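Local coordinates for DUF3244 domain-containing protein (Bacteroides vulgatus ATCC 8482, PDB 3D33), which is of unknown function but folds as an immunoglobulin-like beta-sandwich and belongs to the DUF3244 family, at residues C29-F34 and L91-T96; I53-M58 and A82-E87; V63-D68 and A75-S80; L42-A45 and D50-I53. All blocks are in the same frame, centred on the assembly; numbering follows the deposited sequence. Where two conformers were deposited one is given.

Contact 1. Residues C29-F34 and L91-T96; sequences CPITVF and LEITGT
V33 and L91 meet tip to tip in the buried interior, each reaching out from its own strand. CD2 of L91 comes up against both branches of V33, 3.9 Å from CG1 and 4.0 Å from CG2, so one methyl rests against the forked end of the valine. V33 presents this fork because CG1 stands anti to its backbone N (chi1 172°), beside the carbonyl carbon, while CG2 falls beside the backbone N. The L91 side chain leaves its strand in the same way, with CG anti to N, and CD2 is the branch that crosses the interface. No hydrogen bond links the segments. They face each other across an immunoglobulin-like sandwich, one in the sheet containing strand 31-36 and the other in the sheet containing strand 87-96; the axes of the short strand pieces 31-34 and 91-96 pass 10.3 Å apart and run nearly antiparallel, at 157°. That gap suits branched aliphatic residues, which can meet in the middle without carrying polar atoms into the core. I93 reaches across with its long branch: CD1 lies 4.3 Å from V33 CG2 and 4.4 Å from I31 CG2, looser contacts with two inward-pointing residues separated by the outward T32. Its chi2 of 121° is close to eclipsed and departs from the usual staggered positions of isoleucine. L42 also touches I93, and L91 touches I53 and I55 from the strand beside it. At the N-terminal end of 29-34, C29 SG receives a weak hydrogen bond from I31 N at 3.6 Å, a local link where the strand begins.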
loop_
_atom_site.group_PDB
_atom_site.type_symbol
_atom_site.label_atom_id
_atom_site.label_comp_id
_atom_site.label_asym_id
_atom_site.label_seq_id
_atom_site.Cartn_x
_atom_site.Cartn_y
_atom_site.Cartn_z
ATOM N N CYS A 29 0.373 -13.324 -6.125
ATOM C CA CYS A 29 1.141 -12.252 -5.491
ATOM C C CYS A 29 1.010 -12.339 -3.976
ATOM O O CYS A 29 -0.109 -12.466 -3.465
ATOM C CB CYS A 29 0.611 -10.905 -5.969
ATOM S SG CYS A 29 1.492 -9.499 -5.346
ATOM N N PRO A 30 2.139 -12.286 -3.243
ATOM C CA PRO A 30 2.044 -12.345 -1.779
ATOM C C PRO A 30 1.492 -11.112 -1.067
ATOM O O PRO A 30 1.157 -11.208 0.134
ATOM C CB PRO A 30 3.500 -12.534 -1.349
ATOM C CG PRO A 30 4.296 -11.887 -2.399
ATOM C CD PRO A 30 3.548 -12.223 -3.678
ATOM N N ILE A 31 1.423 -9.973 -1.765
ATOM C CA ILE A 31 0.977 -8.720 -1.168
ATOM C C ILE A 31 -0.501 -8.489 -1.484
ATOM O O ILE A 31 -0.889 -8.539 -2.637
ATOM C CB ILE A 31 1.764 -7.496 -1.703
ATOM C CG1 ILE A 31 3.287 -7.745 -1.711
ATOM C CG2 ILE A 31 1.376 -6.243 -0.885
ATOM C CD1 ILE A 31 3.867 -7.884 -0.368
ATOM N N THR A 32 -1.318 -8.267 -0.451
ATOM C CA THR A 32 -2.723 -7.862 -0.647
ATOM C C THR A 32 -3.033 -6.705 0.303
ATOM O O THR A 32 -2.386 -6.526 1.340
ATOM C CB THR A 32 -3.679 -9.032 -0.398
ATOM O OG1 THR A 32 -3.496 -9.515 0.920
ATOM C CG2 THR A 32 -3.421 -10.192 -1.371
ATOM N N VAL A 33 -3.974 -5.865 -0.102
ATOM C CA VAL A 33 -4.367 -4.686 0.642
ATOM C C VAL A 33 -5.910 -4.621 0.674
ATOM O O VAL A 33 -6.591 -4.963 -0.330
ATOM C CB VAL A 33 -3.785 -3.408 0.009
ATOM C CG1 VAL A 33 -4.378 -2.174 0.680
ATOM C CG2 VAL A 33 -2.254 -3.418 0.070
ATOM N N PHE A 34 -6.461 -4.225 1.818
ATOM C CA PHE A 34 -7.905 -3.921 1.942
ATOM C C PHE A 34 -8.116 -2.714 2.826
ATOM O O PHE A 34 -7.228 -2.352 3.600
ATOM C CB PHE A 34 -8.739 -5.126 2.441
ATOM C CG PHE A 34 -8.326 -5.655 3.784
ATOM C CD1 PHE A 34 -8.826 -5.103 4.941
ATOM C CD2 PHE A 34 -7.442 -6.729 3.889
ATOM C CE1 PHE A 34 -8.451 -5.599 6.193
ATOM C CE2 PHE A 34 -7.074 -7.237 5.141
ATOM C CZ PHE A 34 -7.580 -6.672 6.280
ATOM N N LEU A 91 -1.659 4.206 -4.341
ATOM C CA LEU A 91 -0.900 3.416 -3.404
ATOM C C LEU A 91 0.191 2.640 -4.127
ATOM O O LEU A 91 -0.078 1.927 -5.093
ATOM C CB LEU A 91 -1.825 2.438 -2.697
ATOM C CG LEU A 91 -1.203 1.404 -1.792
ATOM C CD1 LEU A 91 -0.549 2.055 -0.606
ATOM C CD2 LEU A 91 -2.240 0.338 -1.321
ATOM N N GLU A 92 1.427 2.835 -3.706
ATOM C CA GLU A 92 2.551 2.108 -4.306
ATOM C C GLU A 92 3.294 1.376 -3.236
ATOM O O GLU A 92 3.593 1.949 -2.176
ATOM C CB GLU A 92 3.536 3.064 -4.949
ATOM C CG GLU A 92 3.038 3.894 -6.042
ATOM C CD GLU A 92 4.152 4.862 -6.450
ATOM O OE1 GLU A 92 5.048 4.436 -7.217
ATOM O OE2 GLU A 92 4.198 5.987 -5.907
ATOM N N ILE A 93 3.616 0.122 -3.529
ATOM C CA ILE A 93 4.438 -0.704 -2.660
ATOM C C ILE A 93 5.626 -1.112 -3.498
ATOM O O ILE A 93 5.449 -1.717 -4.569
ATOM C CB ILE A 93 3.652 -1.943 -2.219
ATOM C CG1 ILE A 93 2.336 -1.490 -1.535
ATOM C CG2 ILE A 93 4.434 -2.765 -1.258
ATOM C CD1 ILE A 93 1.170 -2.024 -2.212
ATOM N N THR A 94 6.814 -0.754 -3.047
ATOM C CA THR A 94 8.018 -1.078 -3.794
ATOM C C THR A 94 8.968 -1.897 -2.932
ATOM O O THR A 94 9.006 -1.753 -1.701
ATOM C CB THR A 94 8.705 0.203 -4.318
ATOM O OG1 THR A 94 9.098 1.007 -3.212
ATOM C CG2 THR A 94 7.803 0.982 -5.213
ATOM N N GLY A 95 9.679 -2.816 -3.571
ATOM C CA GLY A 95 10.645 -3.645 -2.881
ATOM C C GLY A 95 12.053 -3.245 -3.243
ATOM O O GLY A 95 12.291 -2.708 -4.325
ATOM N N THR A 96 12.982 -3.474 -2.323
ATOM C CA THR A 96 14.409 -3.347 -2.618
ATOM C C THR A 96 15.069 -4.731 -2.580
ATOM O O THR A 96 14.929 -5.467 -1.589
ATOM C CB THR A 96 15.082 -2.393 -1.614
ATOM O OG1 THR A 96 14.404 -1.132 -1.628
ATOM C CG2 THR A 96 16.547 -2.179 -1.958
#

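Contact 2. Residues I53-M58 and A82-E87; sequences IRITDM and ANFPAE
D57, at the end of its strand, and E87 bring their CA atoms to 6.8 Å, where the touching parts of 53-58 and 82-87 run 34° apart. I55 and F84 make the apolar part of the contact, their side chains crossing at about a right angle. The isoleucine comes in at the edge of the phenyl ring, with CD1 4.1 Å and CG2 4.2 Å from the same ring carbon, CE2. F84 has CG anti to its carbonyl carbon (chi1 -59°), which carries the ring from the loop over to the strand. This loop is the connection by which the immunoglobulin-like sandwich passes from strand 76-80 of one sheet to strand 87-96 of the other, and a broad phenyl suits it, long enough to meet I55 and Y89 together, the two rings inclined at about 45°. Nearer the surface, the CG methylene of E87 lies 4.2 Å from D57 OD2 and 4.3 Å from M58 N. The two carboxylates do not pair: D57 OD2 and E87 OE1 are 5.0 Å apart, and their like charges would probably disfavour a closer approach. An aspartate suits the strand end because its short carboxylate can accept from the following turn, OD2 from K60 N and OD1 from G62 N.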
loop_
_atom_site.group_PDB
_atom_site.type_symbol
_atom_site.label_atom_id
_atom_site.label_comp_id
_atom_site.label_asym_id
_atom_site.label_seq_id
_atom_site.Cartn_x
_atom_site.Cartn_y
_atom_site.Cartn_z
ATOM N N ILE A 53 6.235 1.970 1.235
ATOM C CA ILE A 53 4.825 2.218 0.910
ATOM C C ILE A 53 4.706 3.742 0.740
ATOM O O ILE A 53 5.210 4.494 1.560
ATOM C CB ILE A 53 3.863 1.754 2.020
ATOM C CG1 ILE A 53 4.007 0.249 2.231
ATOM C CG2 ILE A 53 2.407 2.169 1.708
ATOM C CD1 ILE A 53 3.161 -0.317 3.361
ATOM N N ARG A 54 4.105 4.163 -0.362
ATOM C CA ARG A 54 3.901 5.581 -0.638
ATOM C C ARG A 54 2.448 5.798 -1.083
ATOM O O ARG A 54 1.901 5.029 -1.878
ATOM C CB ARG A 54 4.894 6.050 -1.694
ATOM C CG ARG A 54 4.950 7.509 -1.964
ATOM C CD ARG A 54 6.252 7.831 -2.763
ATOM N NE ARG A 54 7.478 7.764 -1.948
ATOM C CZ ARG A 54 8.528 6.942 -2.140
ATOM N NH1 ARG A 54 8.566 6.033 -3.113
ATOM N NH2 ARG A 54 9.573 7.007 -1.323
ATOM N N ILE A 55 1.800 6.803 -0.507
ATOM C CA ILE A 55 0.455 7.139 -0.880
ATOM C C ILE A 55 0.490 8.585 -1.377
ATOM O O ILE A 55 1.055 9.464 -0.692
ATOM C CB ILE A 55 -0.526 6.992 0.288
ATOM C CG1 ILE A 55 -0.527 5.558 0.823
ATOM C CG2 ILE A 55 -1.954 7.432 -0.114
ATOM C CD1 ILE A 55 -1.362 5.375 2.013
ATOM N N THR A 56 -0.071 8.808 -2.561
ATOM C CA THR A 56 -0.037 10.085 -3.282
ATOM C C THR A 56 -1.454 10.545 -3.691
ATOM O O THR A 56 -2.225 9.751 -4.262
ATOM C CB THR A 56 0.860 9.933 -4.568
ATOM O OG1 THR A 56 2.167 9.469 -4.204
ATOM C CG2 THR A 56 0.983 11.269 -5.292
ATOM N N ASP A 57 -1.809 11.798 -3.404
ATOM C CA ASP A 57 -3.145 12.289 -3.784
ATOM C C ASP A 57 -3.184 12.535 -5.295
ATOM O O ASP A 57 -2.204 13.003 -5.889
ATOM C CB ASP A 57 -3.558 13.534 -3.007
ATOM C CG ASP A 57 -3.192 14.804 -3.717
ATOM O OD1 ASP A 57 -2.047 15.255 -3.538
ATOM O OD2 ASP A 57 -4.044 15.342 -4.457
HETATM N N MSE A 58 -4.328 12.270 -5.905
HETATM C CA MSE A 58 -4.439 12.382 -7.361
HETATM C C MSE A 58 -4.826 13.773 -7.897
HETATM O O MSE A 58 -4.812 13.991 -9.124
HETATM C CB MSE A 58 -5.386 11.308 -7.868
HETATM C CG MSE A 58 -4.839 9.927 -7.610
HETATM SE SE MSE A 58 -3.461 9.451 -8.874
HETATM C CE MSE A 58 -4.833 9.240 -10.511
ATOM N N ALA A 82 -7.979 8.099 7.844
ATOM C CA ALA A 82 -9.118 8.835 8.400
ATOM C C ALA A 82 -8.936 10.351 8.298
ATOM O O ALA A 82 -9.903 11.093 8.221
ATOM C CB ALA A 82 -9.318 8.441 9.854
ATOM N N ASN A 83 -7.690 10.807 8.334
ATOM C CA ASN A 83 -7.411 12.247 8.251
ATOM C C ASN A 83 -6.806 12.684 6.909
ATOM O O ASN A 83 -6.359 13.812 6.771
ATOM C CB ASN A 83 -6.553 12.675 9.430
ATOM C CG ASN A 83 -7.202 12.335 10.757
ATOM O OD1 ASN A 83 -6.665 11.546 11.537
ATOM N ND2 ASN A 83 -8.378 12.890 10.994
ATOM N N PHE A 84 -6.827 11.804 5.911
ATOM C CA PHE A 84 -6.588 12.253 4.557
ATOM C C PHE A 84 -7.823 12.953 4.018
ATOM O O PHE A 84 -8.946 12.524 4.281
ATOM C CB PHE A 84 -6.260 11.108 3.608
ATOM C CG PHE A 84 -5.048 10.282 3.959
ATOM C CD1 PHE A 84 -4.087 10.697 4.868
ATOM C CD2 PHE A 84 -4.843 9.089 3.291
ATOM C CE1 PHE A 84 -2.966 9.887 5.128
ATOM C CE2 PHE A 84 -3.760 8.293 3.549
ATOM C CZ PHE A 84 -2.816 8.695 4.494
ATOM N N PRO A 85 -7.635 14.039 3.238
ATOM C CA PRO A 85 -8.780 14.631 2.564
ATOM C C PRO A 85 -9.530 13.655 1.673
ATOM O O PRO A 85 -8.948 12.722 1.125
ATOM C CB PRO A 85 -8.137 15.736 1.699
ATOM C CG PRO A 85 -6.944 16.130 2.469
ATOM C CD PRO A 85 -6.412 14.833 3.004
ATOM N N ALA A 86 -10.827 13.896 1.538
ATOM C CA ALA A 86 -11.655 13.167 0.594
ATOM C C ALA A 86 -11.086 13.367 -0.817
ATOM O O ALA A 86 -11.040 14.478 -1.337
ATOM C CB ALA A 86 -13.103 13.666 0.676
ATOM N N GLU A 87 -10.636 12.287 -1.430
ATOM C CA GLU A 87 -9.894 12.369 -2.681
ATOM C C GLU A 87 -9.551 10.926 -3.080
ATOM O O GLU A 87 -9.648 10.015 -2.236
ATOM C CB GLU A 87 -8.586 13.171 -2.475
ATOM C CG GLU A 87 -7.805 13.510 -3.740
ATOM C CD GLU A 87 -8.701 14.078 -4.807
ATOM O OE1 GLU A 87 -9.012 15.281 -4.739
ATOM O OE2 GLU A 87 -9.106 13.305 -5.696
#

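Contact 3. Residues V63-D68 and A75-S80; sequences VVYEND and AYITIS
Y65 lays its ring against I79 across the two sheets of the immunoglobulin-like sandwich, edge strand 63-69 of one sheet facing edge strand 76-80 of the other. CD1 of I79 makes a CH-pi contact over the ring face, 4.0 Å from the centroid of the Y65 ring, while CG2 lies above the rim near CD2 and CE2. With its two branches spread along the phenol, the isoleucine matches a flat partner well. I77 adds a lighter touch, CG2 being 4.3 Å from Y65 OH. The ring reaches this far because CG is anti to the backbone N (chi1 178°). Tyrosine suits this partly exposed place, with an apolar ring face against I79 and a polar hydroxyl among other polar groups. A water 2.6 Å from Y65 OH donates to the backbone O of T78, tying the strands together indirectly, and N67 ND2 donates to the same hydroxyl. A leucine in place of Y65 would probably leave I79 without its ring face, and N67 ND2 and the water without the hydroxyl they share. In the backbone, V64 and Y65 both face I55 in a classic beta bulge. N67 lies two residues along, its ND2 2.9 Å from Y65 OH, with the oxygen close to the amide plane and an N-H...O angle of 159°.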
loop_
_atom_site.group_PDB
_atom_site.type_symbol
_atom_site.label_atom_id
_atom_site.label_comp_id
_atom_site.label_asym_id
_atom_site.label_seq_id
_atom_site.Cartn_x
_atom_site.Cartn_y
_atom_site.Cartn_z
ATOM N N VAL A 63 2.588 13.540 -1.964
ATOM C CA VAL A 63 2.722 12.368 -1.120
ATOM C C VAL A 63 2.229 12.705 0.285
ATOM O O VAL A 63 2.738 13.647 0.932
ATOM C CB VAL A 63 4.170 11.861 -1.098
ATOM C CG1 VAL A 63 4.301 10.680 -0.163
ATOM C CG2 VAL A 63 4.629 11.487 -2.521
ATOM N N VAL A 64 1.248 11.936 0.742
ATOM C CA VAL A 64 0.645 12.144 2.067
ATOM C C VAL A 64 1.222 11.153 3.087
ATOM O O VAL A 64 1.101 11.360 4.286
ATOM C CB VAL A 64 -0.906 12.047 2.035
ATOM C CG1 VAL A 64 -1.469 13.110 1.104
ATOM C CG2 VAL A 64 -1.383 10.644 1.683
ATOM N N TYR A 65 1.850 10.063 2.602
ATOM C CA TYR A 65 2.360 9.024 3.461
ATOM C C TYR A 65 3.509 8.339 2.751
ATOM O O TYR A 65 3.345 7.930 1.609
ATOM C CB TYR A 65 1.261 7.996 3.780
ATOM C CG TYR A 65 1.665 6.808 4.641
ATOM C CD1 TYR A 65 2.342 5.728 4.092
ATOM C CD2 TYR A 65 1.415 6.795 6.025
ATOM C CE1 TYR A 65 2.688 4.622 4.861
ATOM C CE2 TYR A 65 1.776 5.703 6.807
ATOM C CZ TYR A 65 2.399 4.608 6.204
ATOM O OH TYR A 65 2.763 3.519 6.977
ATOM N N GLU A 66 4.648 8.211 3.425
ATOM C CA GLU A 66 5.723 7.343 2.930
ATOM C C GLU A 66 6.411 6.678 4.110
ATOM O O GLU A 66 6.699 7.302 5.140
ATOM C CB GLU A 66 6.734 8.094 2.042
ATOM C CG GLU A 66 7.576 9.086 2.780
ATOM C CD GLU A 66 8.557 9.863 1.898
ATOM O OE1 GLU A 66 8.354 9.974 0.676
ATOM O OE2 GLU A 66 9.524 10.358 2.468
ATOM N N ASN A 67 6.646 5.386 3.961
ATOM C CA ASN A 67 7.194 4.585 5.032
ATOM C C ASN A 67 8.140 3.522 4.453
ATOM O O ASN A 67 7.735 2.773 3.571
ATOM C CB ASN A 67 6.016 3.958 5.774
ATOM C CG ASN A 67 6.422 3.231 7.038
ATOM O OD1 ASN A 67 7.588 3.187 7.384
ATOM N ND2 ASN A 67 5.434 2.664 7.746
ATOM N N ASP A 68 9.381 3.522 4.925
ATOM C CA ASP A 68 10.376 2.504 4.578
ATOM C C ASP A 68 10.301 1.407 5.621
ATOM O O ASP A 68 10.588 1.644 6.782
ATOM C CB ASP A 68 11.780 3.118 4.557
ATOM C CG ASP A 68 11.973 4.095 3.412
ATOM O OD1 ASP A 68 11.264 3.990 2.403
ATOM O OD2 ASP A 68 12.860 4.958 3.508
ATOM N N ALA A 75 5.480 -8.071 7.032
ATOM C CA ALA A 75 4.359 -8.999 6.914
ATOM C C ALA A 75 2.964 -8.357 7.008
ATOM O O ALA A 75 1.969 -8.922 6.500
ATOM C CB ALA A 75 4.494 -10.109 7.967
ATOM N N TYR A 76 2.890 -7.212 7.674
ATOM C CA TYR A 76 1.610 -6.636 8.125
ATOM C C TYR A 76 1.808 -5.187 8.535
ATOM O O TYR A 76 2.654 -4.890 9.387
ATOM C CB TYR A 76 1.081 -7.428 9.305
ATOM C CG TYR A 76 -0.164 -6.905 9.974
ATOM C CD1 TYR A 76 -1.418 -7.132 9.413
ATOM C CD2 TYR A 76 -0.109 -6.230 11.186
ATOM C CE1 TYR A 76 -2.573 -6.672 10.021
ATOM C CE2 TYR A 76 -1.260 -5.785 11.806
ATOM C CZ TYR A 76 -2.486 -5.995 11.209
ATOM O OH TYR A 76 -3.630 -5.561 11.846
ATOM N N ILE A 77 1.001 -4.307 7.945
ATOM C CA ILE A 77 1.092 -2.862 8.143
ATOM C C ILE A 77 -0.345 -2.364 8.130
ATOM O O ILE A 77 -1.120 -2.773 7.266
ATOM C CB ILE A 77 1.924 -2.188 6.977
ATOM C CG1 ILE A 77 3.396 -2.635 6.997
ATOM C CG2 ILE A 77 1.841 -0.665 7.018
ATOM C CD1 ILE A 77 4.148 -2.265 8.290
ATOM N N THR A 78 -0.704 -1.524 9.091
ATOM C CA THR A 78 -1.947 -0.748 8.984
ATOM C C THR A 78 -1.670 0.747 8.849
ATOM O O THR A 78 -0.710 1.297 9.433
ATOM C CB THR A 78 -2.928 -0.996 10.135
ATOM O OG1 THR A 78 -2.386 -0.481 11.372
ATOM C CG2 THR A 78 -3.240 -2.495 10.262
ATOM N N ILE A 79 -2.524 1.384 8.072
ATOM C CA ILE A 79 -2.402 2.813 7.786
ATOM C C ILE A 79 -3.776 3.449 7.968
ATOM O O ILE A 79 -4.734 3.069 7.301
ATOM C CB ILE A 79 -1.933 3.062 6.354
ATOM C CG1 ILE A 79 -0.585 2.399 6.076
ATOM C CG2 ILE A 79 -1.842 4.573 6.053
ATOM C CD1 ILE A 79 -0.190 2.456 4.596
ATOM N N SER A 80 -3.861 4.439 8.843
ATOM C CA SER A 80 -5.110 5.201 9.008
ATOM C C SER A 80 -5.212 6.206 7.894
ATOM O O SER A 80 -4.300 7.035 7.702
ATOM C CB SER A 80 -5.158 5.964 10.313
ATOM O OG SER A 80 -6.382 6.685 10.355
HETATM O O HOH W 1 1.300 3.313 9.159
#

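Contact 4. Residues L42-A45 and D50-I53; sequences LKNA and DMTI
L42 and I53 account for the closest apolar touch here, their tips meeting with CD1 of the leucine 3.9 Å from CD1 of the isoleucine. I53 offers that end because its CG1 lies anti to the carbonyl carbon (chi1 -61°), sending the long branch inward. The other leucine methyl, CD2, faces the terminal CE of M51 at 4.3 Å; one methyl for each partner is a division of labour that suits a forked residue. M51 is modelled as selenomethionine in two conformers, so details of its end hold for one of them. In that conformer the chain bends at chi3 (-34°), bringing CE round toward L42.

The polar component belongs to N44. Its side chain and that of M51 slide past each other in opposite directions, leaving ND2 3.8 Å from SE, a contact not counted as a hydrogen bond. The amide's other end is occupied: OD1 accepts from the backbone N of S46, just beyond the strand, which gives this buried oxygen a mate and makes an asparagine reasonable where the strand turns.

The backbones exchange no hydrogen bonds, and the short strand axes stay 11.6 Å apart, running almost antiparallel at 161°. L42 pairs its backbone with I77 in its own sheet, whereas I53 pairs with N67 in the other. Two separately hydrogen-bonded sheets joined through inward-facing apolar side chains are what defines a beta-sandwich, here of the immunoglobulin-like kind.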
loop_
_atom_site.group_PDB
_atom_site.type_symbol
_atom_site.label_atom_id
_atom_site.label_comp_id
_atom_site.label_asym_id
_atom_site.label_seq_id
_atom_site.Cartn_x
_atom_site.Cartn_y
_atom_site.Cartn_z
ATOM N N LEU A 42 -2.271 -3.818 4.895
ATOM C CA LEU A 42 -1.441 -4.546 3.956
ATOM C C LEU A 42 -0.935 -5.823 4.603
ATOM O O LEU A 42 -0.458 -5.812 5.722
ATOM C CB LEU A 42 -0.250 -3.709 3.491
ATOM C CG LEU A 42 0.759 -4.389 2.575
ATOM C CD1 LEU A 42 1.430 -3.362 1.638
ATOM C CD2 LEU A 42 1.831 -5.190 3.351
ATOM N N LYS A 43 -1.058 -6.916 3.870
ATOM C CA LYS A 43 -0.470 -8.187 4.293
ATOM C C LYS A 43 0.477 -8.699 3.244
ATOM O O LYS A 43 0.241 -8.524 2.057
ATOM C CB LYS A 43 -1.572 -9.179 4.546
ATOM C CG LYS A 43 -2.398 -8.779 5.751
ATOM C CD LYS A 43 -3.200 -9.922 6.281
ATOM C CE LYS A 43 -3.959 -9.506 7.514
ATOM N NZ LYS A 43 -4.325 -10.709 8.304
ATOM N N ASN A 44 1.535 -9.360 3.705
ATOM C CA ASN A 44 2.564 -9.894 2.836
ATOM C C ASN A 44 2.786 -11.334 3.302
ATOM O O ASN A 44 3.310 -11.556 4.395
ATOM C CB ASN A 44 3.852 -9.073 2.956
ATOM C CG ASN A 44 4.986 -9.612 2.090
ATOM O OD1 ASN A 44 4.875 -10.686 1.505
ATOM N ND2 ASN A 44 6.101 -8.875 2.044
ATOM N N ALA A 45 2.384 -12.288 2.475
ATOM C CA ALA A 45 2.417 -13.708 2.839
ATOM C C ALA A 45 3.817 -14.318 2.759
ATOM O O ALA A 45 4.029 -15.467 3.214
ATOM C CB ALA A 45 1.454 -14.520 1.986
ATOM N N ASP A 50 13.148 -5.600 1.962
ATOM C CA ASP A 50 12.755 -4.287 2.488
ATOM C C ASP A 50 11.717 -3.692 1.533
ATOM O O ASP A 50 11.803 -3.896 0.302
ATOM C CB ASP A 50 13.945 -3.335 2.609
ATOM C CG ASP A 50 14.912 -3.701 3.718
ATOM O OD1 ASP A 50 14.612 -4.538 4.600
ATOM O OD2 ASP A 50 16.011 -3.112 3.712
HETATM N N MSE A 51 10.768 -2.944 2.109
HETATM C CA MSE A 51 9.673 -2.370 1.335
HETATM C C MSE A 51 9.496 -0.886 1.619
HETATM O O MSE A 51 9.924 -0.361 2.662
HETATM C CB MSE A 51 8.354 -3.052 1.669
HETATM C CG MSE A 51 8.271 -4.517 1.382
HETATM SE SE MSE A 51 6.393 -5.062 1.636
HETATM C CE MSE A 51 5.853 -3.806 3.196
ATOM N N THR A 52 8.911 -0.194 0.654
ATOM C CA THR A 52 8.496 1.189 0.831
ATOM C C THR A 52 7.045 1.288 0.424
ATOM O O THR A 52 6.649 0.733 -0.608
ATOM C CB THR A 52 9.303 2.167 -0.028
ATOM O OG1 THR A 52 10.689 2.124 0.353
ATOM C CG2 THR A 52 8.747 3.586 0.166
ATOM N N ILE A 53 6.235 1.970 1.235
ATOM C CA ILE A 53 4.825 2.218 0.910
ATOM C C ILE A 53 4.706 3.742 0.740
ATOM O O ILE A 53 5.210 4.494 1.560
ATOM C CB ILE A 53 3.863 1.754 2.020
ATOM C CG1 ILE A 53 4.007 0.249 2.231
ATOM C CG2 ILE A 53 2.407 2.169 1.708
ATOM C CD1 ILE A 53 3.161 -0.317 3.361
#

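From the N terminus, C29-F34 opens contact 1, which closes only at L91-T96 and so encloses the other three. Inside it, contact 4 closes first, a short loop in which the chain leaves strand 39-44 and enters strand 50-57 of the opposite sheet. I53 ends contact 4 and begins contact 2, whose larger loop runs to A82-E87. Contact 3 is nested within contact 2 and follows contact 4 in series. Contacts 1, 3 and 4 each bridge the two sheets, whereas contact 2 joins strand 50-57 to the loop before strand 87-96. Contacts 2 and 4 lie on opposite sides of the chain's centre, about 18 Å apart between centres.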